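Local structure of lipopolysaccharide core heptose(I) kinase WaaP (6DFL) at residues D122-S127 with Y165-L170; R138-L143 with G218-D223; L210-L215 with R252-L257. The protein phosphorylates the first heptose of the lipopolysaccharide inner core using ATP, with magnesium as cofactor, and also has protein-tyrosine kinase activity, including autophosphorylation on tyrosines. One frame throughout, in Å; residues are numbered along the deposited sequence.

Interaction 1. Residues D122-S127 with Y165-L170. With G9S (S-[2-({N-[(2S)-2-hydroxy-3,3-dimethyl-4-(phosphonooxy)butanoyl]-beta-alanyl}amino)ethyl] hexadecanethioate), chain C.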
loop_
_atom_site.group_PDB
_atom_site.type_symbol
_atom_site.label_atom_id
_atom_site.label_comp_id
_atom_site.label_asym_id
_atom_site.label_seq_id
_atom_site.Cartn_x
_atom_site.Cartn_y
_atom_site.Cartn_z
ATOM N N ASP A 122 1.993 -8.342 8.669
ATOM C CA ASP A 122 2.188 -7.710 7.380
ATOM C C ASP A 122 1.112 -8.193 6.417
ATOM O O ASP A 122 0.489 -9.242 6.609
ATOM C CB ASP A 122 3.604 -7.968 6.844
ATOM C CG ASP A 122 3.762 -9.312 6.159
ATOM O OD1 ASP A 122 3.061 -9.572 5.153
ATOM O OD2 ASP A 122 4.653 -10.100 6.581
ATOM N N LEU A 123 0.907 -7.415 5.359
ATOM C CA LEU A 123 -0.292 -7.566 4.549
ATOM C C LEU A 123 -0.214 -8.752 3.601
ATOM O O LEU A 123 -1.265 -9.270 3.195
ATOM C CB LEU A 123 -0.561 -6.267 3.775
ATOM C CG LEU A 123 -1.282 -5.140 4.535
ATOM C CD1 LEU A 123 -1.657 -3.943 3.608
ATOM C CD2 LEU A 123 -2.512 -5.656 5.272
ATOM N N GLU A 124 0.995 -9.185 3.229
ATOM C CA GLU A 124 1.137 -10.405 2.434
ATOM C C GLU A 124 0.674 -11.624 3.220
ATOM O O GLU A 124 -0.106 -12.451 2.723
ATOM C CB GLU A 124 2.591 -10.605 2.006
ATOM C CG GLU A 124 2.855 -12.021 1.502
ATOM C CD GLU A 124 4.162 -12.145 0.736
ATOM O OE1 GLU A 124 5.128 -11.449 1.118
ATOM O OE2 GLU A 124 4.208 -12.930 -0.253
ATOM N N VAL A 125 1.171 -11.749 4.450
ATOM C CA VAL A 125 0.703 -12.795 5.351
ATOM C C VAL A 125 -0.802 -12.680 5.550
ATOM O O VAL A 125 -1.546 -13.657 5.412
ATOM C CB VAL A 125 1.459 -12.713 6.688
ATOM C CG1 VAL A 125 0.844 -13.645 7.709
ATOM C CG2 VAL A 125 2.925 -13.042 6.468
ATOM N N PHE A 126 -1.267 -11.471 5.862
ATOM C CA PHE A 126 -2.691 -11.258 6.102
ATOM C C PHE A 126 -3.543 -11.680 4.917
ATOM O O PHE A 126 -4.639 -12.208 5.101
ATOM C CB PHE A 126 -2.962 -9.805 6.433
ATOM C CG PHE A 126 -4.339 -9.575 6.932
ATOM C CD1 PHE A 126 -4.673 -9.917 8.224
ATOM C CD2 PHE A 126 -5.318 -9.026 6.109
ATOM C CE1 PHE A 126 -5.956 -9.705 8.696
ATOM C CE2 PHE A 126 -6.590 -8.822 6.579
ATOM C CZ PHE A 126 -6.910 -9.155 7.874
ATOM N N SER A 127 -3.062 -11.467 3.697
ATOM C CA SER A 127 -3.814 -11.827 2.501
ATOM C C SER A 127 -3.338 -13.133 1.870
ATOM O O SER A 127 -3.857 -13.518 0.815
ATOM C CB SER A 127 -3.737 -10.696 1.472
ATOM O OG SER A 127 -2.402 -10.483 1.049
ATOM N N TYR A 165 6.281 -3.229 -1.413
ATOM C CA TYR A 165 5.560 -4.484 -1.524
ATOM C C TYR A 165 4.560 -4.551 -0.394
ATOM O O TYR A 165 4.739 -3.918 0.652
ATOM C CB TYR A 165 6.479 -5.714 -1.430
ATOM C CG TYR A 165 7.824 -5.519 -2.040
ATOM C CD1 TYR A 165 7.958 -5.182 -3.378
ATOM C CD2 TYR A 165 8.990 -5.711 -1.284
ATOM C CE1 TYR A 165 9.223 -5.010 -3.955
ATOM C CE2 TYR A 165 10.264 -5.556 -1.851
ATOM C CZ TYR A 165 10.368 -5.208 -3.186
ATOM O OH TYR A 165 11.604 -5.029 -3.752
ATOM N N ILE A 166 3.530 -5.376 -0.585
ATOM C CA ILE A 166 2.543 -5.503 0.477
ATOM C C ILE A 166 3.171 -6.020 1.762
ATOM O O ILE A 166 2.708 -5.684 2.853
ATOM C CB ILE A 166 1.339 -6.350 0.021
ATOM C CG1 ILE A 166 1.761 -7.687 -0.575
ATOM C CG2 ILE A 166 0.531 -5.561 -1.008
ATOM C CD1 ILE A 166 0.594 -8.607 -0.888
ATOM N N CYS A 167 4.265 -6.796 1.683
ATOM C CA CYS A 167 4.818 -7.260 2.950
ATOM C C CYS A 167 5.428 -6.117 3.760
ATOM O O CYS A 167 5.570 -6.244 4.978
ATOM C CB CYS A 167 5.826 -8.401 2.745
ATOM S SG CYS A 167 7.247 -8.149 1.689
ATOM N N HIS A 168 5.751 -4.983 3.139
ATOM C CA HIS A 168 6.298 -3.865 3.893
ATOM C C HIS A 168 5.227 -2.928 4.410
ATOM O O HIS A 168 5.534 -1.781 4.770
ATOM C CB HIS A 168 7.325 -3.118 3.057
ATOM C CG HIS A 168 8.569 -3.907 2.847
ATOM N ND1 HIS A 168 9.269 -3.896 1.662
ATOM C CD2 HIS A 168 9.214 -4.782 3.661
ATOM C CE1 HIS A 168 10.309 -4.707 1.761
ATOM N NE2 HIS A 168 10.302 -5.249 2.967
ATOM N N PHE A 169 3.984 -3.392 4.478
ATOM C CA PHE A 169 2.905 -2.648 5.116
ATOM C C PHE A 169 2.393 -3.475 6.284
ATOM O O PHE A 169 1.998 -4.631 6.098
ATOM C CB PHE A 169 1.785 -2.339 4.119
ATOM C CG PHE A 169 2.187 -1.362 3.077
ATOM C CD1 PHE A 169 1.920 0.002 3.248
ATOM C CD2 PHE A 169 2.854 -1.777 1.940
ATOM C CE1 PHE A 169 2.311 0.908 2.314
ATOM C CE2 PHE A 169 3.254 -0.857 0.987
ATOM C CZ PHE A 169 2.976 0.488 1.183
ATOM N N LEU A 170 2.414 -2.891 7.478
ATOM C CA LEU A 170 2.007 -3.588 8.685
ATOM C C LEU A 170 0.570 -3.224 9.029
ATOM O O LEU A 170 0.220 -2.040 9.146
ATOM C CB LEU A 170 2.953 -3.252 9.832
ATOM C CG LEU A 170 4.374 -3.799 9.600
ATOM C CD1 LEU A 170 5.154 -3.879 10.895
ATOM C CD2 LEU A 170 4.349 -5.153 8.885
HETATM C C1 G9S C . -7.796 -1.983 -15.610
HETATM C C2 G9S C . -9.400 -3.594 -16.698
HETATM C C3 G9S C . -9.722 -4.549 -17.837
HETATM C C4 G9S C . -9.739 -3.940 -19.227
HETATM C C5 G9S C . -9.391 -1.464 -20.041
HETATM C C6 G9S C . -11.907 -0.634 -19.808
HETATM C C7 G9S C . -13.120 -0.510 -20.698
HETATM C C8 G9S C . -12.258 -1.474 -18.608
HETATM C C10 G9S C . -4.459 -2.030 -14.555
HETATM C C11 G9S C . -2.992 -2.353 -14.617
HETATM C C12 G9S C . -2.310 -2.483 -13.274
HETATM C C13 G9S C . -3.225 -2.400 -12.065
HETATM C C14 G9S C . -2.992 -1.214 -11.118
HETATM C C15 G9S C . -2.206 -1.490 -9.845
HETATM C C16 G9S C . -2.920 -2.190 -8.713
HETATM N N2 G9S C . -8.124 -2.895 -16.676
HETATM C C19 G9S C . -7.216 -2.596 -14.360
HETATM C C20 G9S C . -11.515 0.746 -19.377
HETATM C C21 G9S C . -2.434 -1.935 -7.289
HETATM C C22 G9S C . -2.780 -3.046 -6.302
HETATM C C23 G9S C . -2.030 -3.116 -5.004
HETATM C C24 G9S C . -2.871 -3.003 -3.749
HETATM C C25 G9S C . -2.246 -3.297 -2.391
HETATM C C26 G9S C . -3.185 -3.682 -1.243
HETATM C C27 G9S C . -3.488 -5.157 -1.059
HETATM C C28 G9S C . -4.191 -5.531 0.211
HETATM C C29 G9S C . -3.478 -6.443 1.159
HETATM C C30 G9S C . -10.782 -1.294 -20.669
HETATM N N3 G9S C . -8.936 -2.702 -19.392
HETATM O O2 G9S C . -10.223 -3.402 -15.810
HETATM O O3 G9S C . -4.874 -0.885 -14.686
HETATM O O4 G9S C . -8.606 -0.522 -20.093
HETATM O O5 G9S C . -11.181 -2.484 -21.247
HETATM O O6 G9S C . -12.868 -0.309 -22.053
HETATM O O8 G9S C . -13.644 0.248 -24.391
HETATM O O9 G9S C . -13.594 2.057 -22.651
HETATM P P1 G9S C . -13.823 0.584 -22.925
HETATM S S1 G9S C . -5.620 -3.372 -14.566
#
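Asp122 and Leu170 face each other as an antiparallel non-hydrogen-bonded pair, their CA atoms 4.3 Å apart, where strand 120-122 runs out into helix 123-127. Leu123 N gives a weak bond to Phe169 O at 3.1 Å, and the same oxygen receives a CA-H...O contact from Asp122. With CG between its own N and carbonyl carbon (chi1 82°), the Asp122 carboxylate turns back over the first turn of the helix; OD1 takes Val125 N at 3.0 Å, almost straight but from above the carboxylate plane, and Glu124 N more weakly, making Asp122 the N-cap. Its CB rests against Cys167 O at 3.2 Å. The rest is apolar packing. Leu123 CD1 lies 3.8 Å from Phe169 CB, while Ile166 sends CD1 toward Glu124 CA and Ser127 OG. Helix 137-156 packs against them, Val147 touching Leu123 and Phe169. Ile166 CG2 comes within 3.8 Å of G9S C25, and Leu123 CB within 3.9 Å of C29. The arrangement belongs to the protein-kinase-like fold: the segment following Asp163, the active-site residue by similarity, packs on the N-capped helix 123-127, and together, next to a small antiparallel sheet, they line the end of the acyl-chain pocket.

Interaction 2. Residues R138-L143 with G218-D223. With G9S (S-[2-({N-[(2S)-2-hydroxy-3,3-dimethyl-4-(phosphonooxy)butanoyl]-beta-alanyl}amino)ethyl] hexadecanethioate), chain C.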
loop_
_atom_site.group_PDB
_atom_site.type_symbol
_atom_site.label_atom_id
_atom_site.label_comp_id
_atom_site.label_asym_id
_atom_site.label_seq_id
_atom_site.Cartn_x
_atom_site.Cartn_y
_atom_site.Cartn_z
ATOM N N ARG A 138 -15.831 -5.408 2.138
ATOM C CA ARG A 138 -15.566 -4.042 2.581
ATOM C C ARG A 138 -14.208 -3.939 3.268
ATOM O O ARG A 138 -13.463 -2.980 3.036
ATOM C CB ARG A 138 -16.687 -3.547 3.493
ATOM C CG ARG A 138 -17.297 -2.231 3.013
ATOM C CD ARG A 138 -18.500 -1.781 3.845
ATOM N NE ARG A 138 -18.095 -1.207 5.123
ATOM C CZ ARG A 138 -18.211 -1.830 6.291
ATOM N NH1 ARG A 138 -17.810 -1.231 7.408
ATOM N NH2 ARG A 138 -18.734 -3.051 6.342
ATOM N N LEU A 139 -13.858 -4.923 4.103
ATOM C CA LEU A 139 -12.512 -4.949 4.667
ATOM C C LEU A 139 -11.460 -4.948 3.566
ATOM O O LEU A 139 -10.479 -4.196 3.624
ATOM C CB LEU A 139 -12.320 -6.172 5.555
ATOM C CG LEU A 139 -10.911 -6.165 6.143
ATOM C CD1 LEU A 139 -10.682 -4.863 6.900
ATOM C CD2 LEU A 139 -10.706 -7.351 7.054
ATOM N N LYS A 140 -11.660 -5.778 2.549
ATOM C CA LYS A 140 -10.710 -5.854 1.451
ATOM C C LYS A 140 -10.513 -4.486 0.817
ATOM O O LYS A 140 -9.398 -3.956 0.775
ATOM C CB LYS A 140 -11.203 -6.872 0.429
ATOM C CG LYS A 140 -10.281 -7.085 -0.737
ATOM C CD LYS A 140 -10.948 -8.013 -1.713
ATOM C CE LYS A 140 -10.059 -8.285 -2.889
ATOM N NZ LYS A 140 -10.882 -8.919 -3.954
ATOM N N ARG A 141 -11.605 -3.872 0.358
ATOM C CA ARG A 141 -11.494 -2.599 -0.349
ATOM C C ARG A 141 -10.921 -1.501 0.548
ATOM O O ARG A 141 -10.116 -0.678 0.100
ATOM C CB ARG A 141 -12.856 -2.219 -0.918
ATOM C CG ARG A 141 -13.344 -3.188 -2.003
ATOM C CD ARG A 141 -14.655 -2.692 -2.618
ATOM N NE ARG A 141 -15.839 -3.211 -1.940
ATOM C CZ ARG A 141 -16.584 -4.208 -2.407
ATOM N NH1 ARG A 141 -16.271 -4.809 -3.551
ATOM N NH2 ARG A 141 -17.650 -4.599 -1.725
ATOM N N ALA A 142 -11.273 -1.504 1.829
ATOM C CA ALA A 142 -10.680 -0.528 2.736
ATOM C C ALA A 142 -9.162 -0.679 2.817
ATOM O O ALA A 142 -8.445 0.328 2.886
ATOM C CB ALA A 142 -11.304 -0.661 4.120
ATOM N N LEU A 143 -8.648 -1.918 2.806
ATOM C CA LEU A 143 -7.198 -2.111 2.837
ATOM C C LEU A 143 -6.554 -1.691 1.520
ATOM O O LEU A 143 -5.559 -0.962 1.513
ATOM C CB LEU A 143 -6.874 -3.567 3.158
ATOM C CG LEU A 143 -7.121 -3.919 4.616
ATOM C CD1 LEU A 143 -7.175 -5.414 4.808
ATOM C CD2 LEU A 143 -6.034 -3.325 5.473
ATOM N N GLY A 218 -6.391 -12.312 -5.281
ATOM C CA GLY A 218 -7.750 -12.200 -5.778
ATOM C C GLY A 218 -8.240 -10.776 -5.956
ATOM O O GLY A 218 -9.405 -10.479 -5.659
ATOM N N LEU A 219 -7.384 -9.880 -6.431
ATOM C CA LEU A 219 -7.836 -8.536 -6.758
ATOM C C LEU A 219 -8.608 -8.588 -8.063
ATOM O O LEU A 219 -8.055 -8.961 -9.105
ATOM C CB LEU A 219 -6.661 -7.570 -6.878
ATOM C CG LEU A 219 -5.784 -7.368 -5.634
ATOM C CD1 LEU A 219 -4.665 -6.387 -5.883
ATOM C CD2 LEU A 219 -6.576 -6.955 -4.427
ATOM N N THR A 220 -9.884 -8.190 -8.010
ATOM C CA THR A 220 -10.657 -8.027 -9.227
ATOM C C THR A 220 -10.069 -6.885 -10.041
ATOM O O THR A 220 -9.242 -6.108 -9.558
ATOM C CB THR A 220 -12.126 -7.745 -8.905
ATOM O OG1 THR A 220 -12.292 -6.352 -8.573
ATOM C CG2 THR A 220 -12.587 -8.622 -7.736
ATOM N N ARG A 221 -10.501 -6.785 -11.304
ATOM C CA ARG A 221 -10.124 -5.617 -12.085
ATOM C C ARG A 221 -10.566 -4.352 -11.383
ATOM O O ARG A 221 -9.901 -3.318 -11.487
ATOM C CB ARG A 221 -10.733 -5.669 -13.481
ATOM C CG ARG A 221 -10.167 -6.733 -14.372
ATOM C CD ARG A 221 -11.065 -6.912 -15.556
ATOM N NE ARG A 221 -11.104 -8.292 -16.015
ATOM C CZ ARG A 221 -12.194 -8.889 -16.489
ATOM N NH1 ARG A 221 -13.346 -8.229 -16.554
ATOM N NH2 ARG A 221 -12.134 -10.153 -16.888
ATOM N N ARG A 222 -11.658 -4.426 -10.630
ATOM C CA ARG A 222 -12.194 -3.222 -10.019
ATOM C C ARG A 222 -11.464 -2.872 -8.734
ATOM O O ARG A 222 -11.316 -1.687 -8.413
ATOM C CB ARG A 222 -13.698 -3.387 -9.793
ATOM C CG ARG A 222 -14.484 -3.117 -11.061
ATOM C CD ARG A 222 -15.745 -3.942 -11.170
ATOM N NE ARG A 222 -15.441 -5.268 -11.686
ATOM C CZ ARG A 222 -15.513 -6.381 -10.976
ATOM N NH1 ARG A 222 -15.200 -7.527 -11.554
ATOM N NH2 ARG A 222 -15.905 -6.350 -9.708
ATOM N N ASP A 223 -10.987 -3.872 -7.991
ATOM C CA ASP A 223 -10.105 -3.562 -6.872
ATOM C C ASP A 223 -8.861 -2.828 -7.346
ATOM O O ASP A 223 -8.303 -2.015 -6.610
ATOM C CB ASP A 223 -9.719 -4.835 -6.123
ATOM C CG ASP A 223 -10.922 -5.618 -5.635
ATOM O OD1 ASP A 223 -11.949 -4.996 -5.243
ATOM O OD2 ASP A 223 -10.832 -6.872 -5.638
HETATM C C1 G9S C . -7.796 -1.983 -15.610
HETATM C C2 G9S C . -9.400 -3.594 -16.698
HETATM C C3 G9S C . -9.722 -4.549 -17.837
HETATM C C4 G9S C . -9.739 -3.940 -19.227
HETATM C C5 G9S C . -9.391 -1.464 -20.041
HETATM C C6 G9S C . -11.907 -0.634 -19.808
HETATM C C7 G9S C . -13.120 -0.510 -20.698
HETATM C C8 G9S C . -12.258 -1.474 -18.608
HETATM C C10 G9S C . -4.459 -2.030 -14.555
HETATM C C11 G9S C . -2.992 -2.353 -14.617
HETATM C C12 G9S C . -2.310 -2.483 -13.274
HETATM C C13 G9S C . -3.225 -2.400 -12.065
HETATM C C14 G9S C . -2.992 -1.214 -11.118
HETATM C C15 G9S C . -2.206 -1.490 -9.845
HETATM C C16 G9S C . -2.920 -2.190 -8.713
HETATM N N2 G9S C . -8.124 -2.895 -16.676
HETATM C C19 G9S C . -7.216 -2.596 -14.360
HETATM C C20 G9S C . -11.515 0.746 -19.377
HETATM C C21 G9S C . -2.434 -1.935 -7.289
HETATM C C22 G9S C . -2.780 -3.046 -6.302
HETATM C C23 G9S C . -2.030 -3.116 -5.004
HETATM C C24 G9S C . -2.871 -3.003 -3.749
HETATM C C25 G9S C . -2.246 -3.297 -2.391
HETATM C C26 G9S C . -3.185 -3.682 -1.243
HETATM C C27 G9S C . -3.488 -5.157 -1.059
HETATM C C28 G9S C . -4.191 -5.531 0.211
HETATM C C29 G9S C . -3.478 -6.443 1.159
HETATM C C30 G9S C . -10.782 -1.294 -20.669
HETATM N N3 G9S C . -8.936 -2.702 -19.392
HETATM O O2 G9S C . -10.223 -3.402 -15.810
HETATM O O3 G9S C . -4.874 -0.885 -14.686
HETATM O O4 G9S C . -8.606 -0.522 -20.093
HETATM O O5 G9S C . -11.181 -2.484 -21.247
HETATM O O6 G9S C . -12.868 -0.309 -22.053
HETATM O O8 G9S C . -13.644 0.248 -24.391
HETATM O O9 G9S C . -13.594 2.057 -22.651
HETATM P P1 G9S C . -13.823 0.584 -22.925
HETATM S S1 G9S C . -5.620 -3.372 -14.566
#
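Arg141 and Asp223 mark the closest backbone approach, with CA atoms 6.7 Å apart, where the early part of helix 137-156 passes the N-terminal end of helix 221-232. Gly218, at positive phi, and Leu219 lead into that end, and Thr220 is its N-cap: OG1 accepts Asp223 N at 2.9 Å while Thr220 N returns a bond to Asp223 OD2, a capping box. Lys140 reaches across to it. Its chain is fully extended, CG anti to the backbone N (chi1 -178°), which carries NZ to Asp223 OD2 at 2.7 Å in a salt bridge and to Gly218 O, also at 2.7 Å. Lys140 NZ meets OD2 on the syn side but 34° out of the carboxylate plane, and Thr220 N arrives from the other face, so two donors grip one oxygen. Asp223 OD1 pairs with Arg226 of the same chain. On the pocket side, Leu219 CD1 lies 3.9 Å from G9S C22, and Arg221 CB is 3.3 Å from G9S O2. The chemistry implies a basic surface met by another protein chain: Lys140 NZ, shared with the probably ionised Asp223, and Arg222 form salt bridges to its acidic side chains, and Arg141 NH2 bonds to its backbone.

Interaction 3. Residues L210-L215 with R252-L257. With G9S (S-[2-({N-[(2S)-2-hydroxy-3,3-dimethyl-4-(phosphonooxy)butanoyl]-beta-alanyl}amino)ethyl] hexadecanethioate), chain C.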
loop_
_atom_site.group_PDB
_atom_site.type_symbol
_atom_site.label_atom_id
_atom_site.label_comp_id
_atom_site.label_asym_id
_atom_site.label_seq_id
_atom_site.Cartn_x
_atom_site.Cartn_y
_atom_site.Cartn_z
ATOM N N LEU A 210 4.568 -2.672 -6.062
ATOM C CA LEU A 210 3.420 -2.937 -5.207
ATOM C C LEU A 210 2.442 -3.870 -5.899
ATOM O O LEU A 210 1.954 -4.833 -5.294
ATOM C CB LEU A 210 2.750 -1.639 -4.804
ATOM C CG LEU A 210 1.636 -1.928 -3.817
ATOM C CD1 LEU A 210 2.173 -2.568 -2.568
ATOM C CD2 LEU A 210 0.887 -0.641 -3.487
ATOM N N TYR A 211 2.206 -3.647 -7.190
ATOM C CA TYR A 211 1.298 -4.502 -7.941
ATOM C C TYR A 211 1.823 -5.940 -8.024
ATOM O O TYR A 211 1.083 -6.893 -7.773
ATOM C CB TYR A 211 1.088 -3.925 -9.338
ATOM C CG TYR A 211 0.076 -4.668 -10.176
ATOM C CD1 TYR A 211 -1.018 -5.289 -9.594
ATOM C CD2 TYR A 211 0.229 -4.762 -11.551
ATOM C CE1 TYR A 211 -1.945 -5.977 -10.362
ATOM C CE2 TYR A 211 -0.692 -5.439 -12.327
ATOM C CZ TYR A 211 -1.767 -6.055 -11.725
ATOM O OH TYR A 211 -2.685 -6.734 -12.495
ATOM N N PHE A 212 3.088 -6.122 -8.399
ATOM C CA PHE A 212 3.567 -7.493 -8.563
ATOM C C PHE A 212 3.562 -8.231 -7.242
ATOM O O PHE A 212 3.323 -9.437 -7.218
ATOM C CB PHE A 212 4.944 -7.498 -9.210
ATOM C CG PHE A 212 4.984 -6.714 -10.502
ATOM C CD1 PHE A 212 3.849 -6.621 -11.296
ATOM C CD2 PHE A 212 6.124 -6.050 -10.907
ATOM C CE1 PHE A 212 3.858 -5.913 -12.470
ATOM C CE2 PHE A 212 6.126 -5.323 -12.101
ATOM C CZ PHE A 212 4.988 -5.261 -12.869
ATOM N N SER A 213 3.734 -7.529 -6.130
ATOM C CA SER A 213 3.629 -8.229 -4.859
ATOM C C SER A 213 2.207 -8.660 -4.545
ATOM O O SER A 213 1.996 -9.333 -3.535
ATOM C CB SER A 213 4.177 -7.357 -3.728
ATOM O OG SER A 213 3.169 -6.539 -3.154
ATOM N N ALA A 214 1.208 -8.310 -5.364
ATOM C CA ALA A 214 -0.170 -8.538 -4.947
ATOM C C ALA A 214 -0.983 -9.307 -5.982
ATOM O O ALA A 214 -2.214 -9.350 -5.875
ATOM C CB ALA A 214 -0.840 -7.211 -4.601
ATOM N N LEU A 215 -0.316 -9.961 -6.939
ATOM C CA LEU A 215 -0.974 -10.691 -8.020
ATOM C C LEU A 215 -1.733 -11.929 -7.569
ATOM O O LEU A 215 -2.476 -12.499 -8.377
ATOM C CB LEU A 215 0.049 -11.108 -9.069
ATOM C CG LEU A 215 0.815 -9.929 -9.649
ATOM C CD1 LEU A 215 1.822 -10.408 -10.664
ATOM C CD2 LEU A 215 -0.173 -8.881 -10.256
ATOM N N ARG A 252 1.301 -6.443 -18.522
ATOM C CA ARG A 252 2.021 -7.417 -19.328
ATOM C C ARG A 252 3.049 -8.159 -18.486
ATOM O O ARG A 252 3.142 -9.388 -18.543
ATOM C CB ARG A 252 2.689 -6.717 -20.504
ATOM C CG ARG A 252 1.813 -6.569 -21.706
ATOM C CD ARG A 252 2.667 -6.291 -22.930
ATOM N NE ARG A 252 3.700 -5.298 -22.642
ATOM C CZ ARG A 252 3.474 -3.986 -22.603
ATOM N NH1 ARG A 252 2.255 -3.512 -22.837
ATOM N NH2 ARG A 252 4.466 -3.147 -22.335
ATOM N N LYS A 253 3.831 -7.415 -17.701
ATOM C CA LYS A 253 4.712 -8.022 -16.713
ATOM C C LYS A 253 3.938 -8.920 -15.750
ATOM O O LYS A 253 4.345 -10.058 -15.486
ATOM C CB LYS A 253 5.456 -6.932 -15.952
ATOM C CG LYS A 253 6.683 -7.428 -15.220
ATOM C CD LYS A 253 7.833 -6.489 -15.473
ATOM C CE LYS A 253 9.127 -7.013 -14.869
ATOM N NZ LYS A 253 10.263 -6.091 -15.186
ATOM N N ALA A 254 2.809 -8.430 -15.226
ATOM C CA ALA A 254 2.030 -9.214 -14.268
ATOM C C ALA A 254 1.525 -10.519 -14.872
ATOM O O ALA A 254 1.431 -11.530 -14.163
ATOM C CB ALA A 254 0.855 -8.396 -13.732
ATOM N N GLU A 255 1.191 -10.522 -16.167
ATOM C CA GLU A 255 0.830 -11.768 -16.836
ATOM C C GLU A 255 1.979 -12.778 -16.786
ATOM O O GLU A 255 1.815 -13.891 -16.273
ATOM C CB GLU A 255 0.406 -11.485 -18.277
ATOM C CG GLU A 255 -1.088 -11.175 -18.420
ATOM C CD GLU A 255 -1.444 -10.392 -19.699
ATOM O OE1 GLU A 255 -0.731 -10.556 -20.721
ATOM O OE2 GLU A 255 -2.440 -9.615 -19.676
ATOM N N LYS A 256 3.159 -12.397 -17.306
ATOM C CA LYS A 256 4.308 -13.306 -17.333
ATOM C C LYS A 256 4.673 -13.784 -15.935
ATOM O O LYS A 256 4.958 -14.969 -15.732
ATOM C CB LYS A 256 5.519 -12.632 -17.984
ATOM C CG LYS A 256 5.425 -12.499 -19.495
ATOM C CD LYS A 256 6.644 -11.787 -20.062
ATOM C CE LYS A 256 6.299 -10.370 -20.498
ATOM N NZ LYS A 256 5.208 -10.353 -21.509
ATOM N N LEU A 257 4.651 -12.876 -14.956
ATOM C CA LEU A 257 4.962 -13.244 -13.579
ATOM C C LEU A 257 3.993 -14.276 -13.014
ATOM O O LEU A 257 4.343 -14.980 -12.059
ATOM C CB LEU A 257 4.973 -11.996 -12.699
ATOM C CG LEU A 257 6.121 -11.014 -12.936
ATOM C CD1 LEU A 257 5.820 -9.677 -12.280
ATOM C CD2 LEU A 257 7.416 -11.567 -12.399
HETATM C C1 G9S C . -7.796 -1.983 -15.610
HETATM C C2 G9S C . -9.400 -3.594 -16.698
HETATM C C3 G9S C . -9.722 -4.549 -17.837
HETATM C C4 G9S C . -9.739 -3.940 -19.227
HETATM C C5 G9S C . -9.391 -1.464 -20.041
HETATM C C6 G9S C . -11.907 -0.634 -19.808
HETATM C C7 G9S C . -13.120 -0.510 -20.698
HETATM C C8 G9S C . -12.258 -1.474 -18.608
HETATM C C10 G9S C . -4.459 -2.030 -14.555
HETATM C C11 G9S C . -2.992 -2.353 -14.617
HETATM C C12 G9S C . -2.310 -2.483 -13.274
HETATM C C13 G9S C . -3.225 -2.400 -12.065
HETATM C C14 G9S C . -2.992 -1.214 -11.118
HETATM C C15 G9S C . -2.206 -1.490 -9.845
HETATM C C16 G9S C . -2.920 -2.190 -8.713
HETATM N N2 G9S C . -8.124 -2.895 -16.676
HETATM C C19 G9S C . -7.216 -2.596 -14.360
HETATM C C20 G9S C . -11.515 0.746 -19.377
HETATM C C21 G9S C . -2.434 -1.935 -7.289
HETATM C C22 G9S C . -2.780 -3.046 -6.302
HETATM C C23 G9S C . -2.030 -3.116 -5.004
HETATM C C24 G9S C . -2.871 -3.003 -3.749
HETATM C C25 G9S C . -2.246 -3.297 -2.391
HETATM C C26 G9S C . -3.185 -3.682 -1.243
HETATM C C27 G9S C . -3.488 -5.157 -1.059
HETATM C C28 G9S C . -4.191 -5.531 0.211
HETATM C C29 G9S C . -3.478 -6.443 1.159
HETATM C C30 G9S C . -10.782 -1.294 -20.669
HETATM N N3 G9S C . -8.936 -2.702 -19.392
HETATM O O2 G9S C . -10.223 -3.402 -15.810
HETATM O O3 G9S C . -4.874 -0.885 -14.686
HETATM O O4 G9S C . -8.606 -0.522 -20.093
HETATM O O5 G9S C . -11.181 -2.484 -21.247
HETATM O O6 G9S C . -12.868 -0.309 -22.053
HETATM O O8 G9S C . -13.644 0.248 -24.391
HETATM O O9 G9S C . -13.594 2.057 -22.651
HETATM P P1 G9S C . -13.823 0.584 -22.925
HETATM S S1 G9S C . -5.620 -3.372 -14.566
#
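Phe212 turns its ring toward helix 244-257, where Leu257 CD1 sits over one face, 3.8 Å from the centroid and 22° off the ring normal, a CH-pi contact. With CG beside its backbone N and anti to the carbonyl carbon (chi1 -53°), Phe212 leans out from the end of helix 200-212, and its CZ meets Lys253 CB at 3.5 Å; the two side chains cross at about a right angle. Tyr211 takes the other course: CG anti to the backbone N (chi1 -175°) swings the ring into the lipid pocket. The acyl chain runs over one face, with G9S C13 3.9 Å above the plane near its centre, and Leu215 CD2, from the turn at 212-215, lies on the opposite face, offset toward the rim. Ala254 CB touches both, 3.6 Å from Tyr211 CE2 and 3.7 Å from Leu215 CD2. Leu215 CD1 continues the packing to Leu257 CB at 4.1 Å. The chemistry is therefore apolar between the segments, while Tyr211 is held on both faces by lipid and leucine and at its hydroxyl by hydrogen bonds to Lys224 and Glu251 of the same chain.

The three contacts follow one acyl thioester through the kinase-like domain. Interaction 1 is buried, its centre about 10 Å from the chain's centre; the centres of interactions 2 and 3 lie about 21 and 19 Å from it, 2 still buried, 3 only partly. One weak backbone bond and apolar packing hold interaction 1; interaction 2 depends on charge and borders another protein chain; interaction 3 is apolar. Helix 137-156 carries one side of interaction 2 and packs on Leu123 and Phe169 of interaction 1; helix 200-212, ending in interaction 3, touches Ile166 and Phe169. Ser213 OG, probably hydrogen-bonded to Ile166 N, ties 3 to 1. Along the chain, interaction 2 alternates with both others, while 1 and 3 are in series.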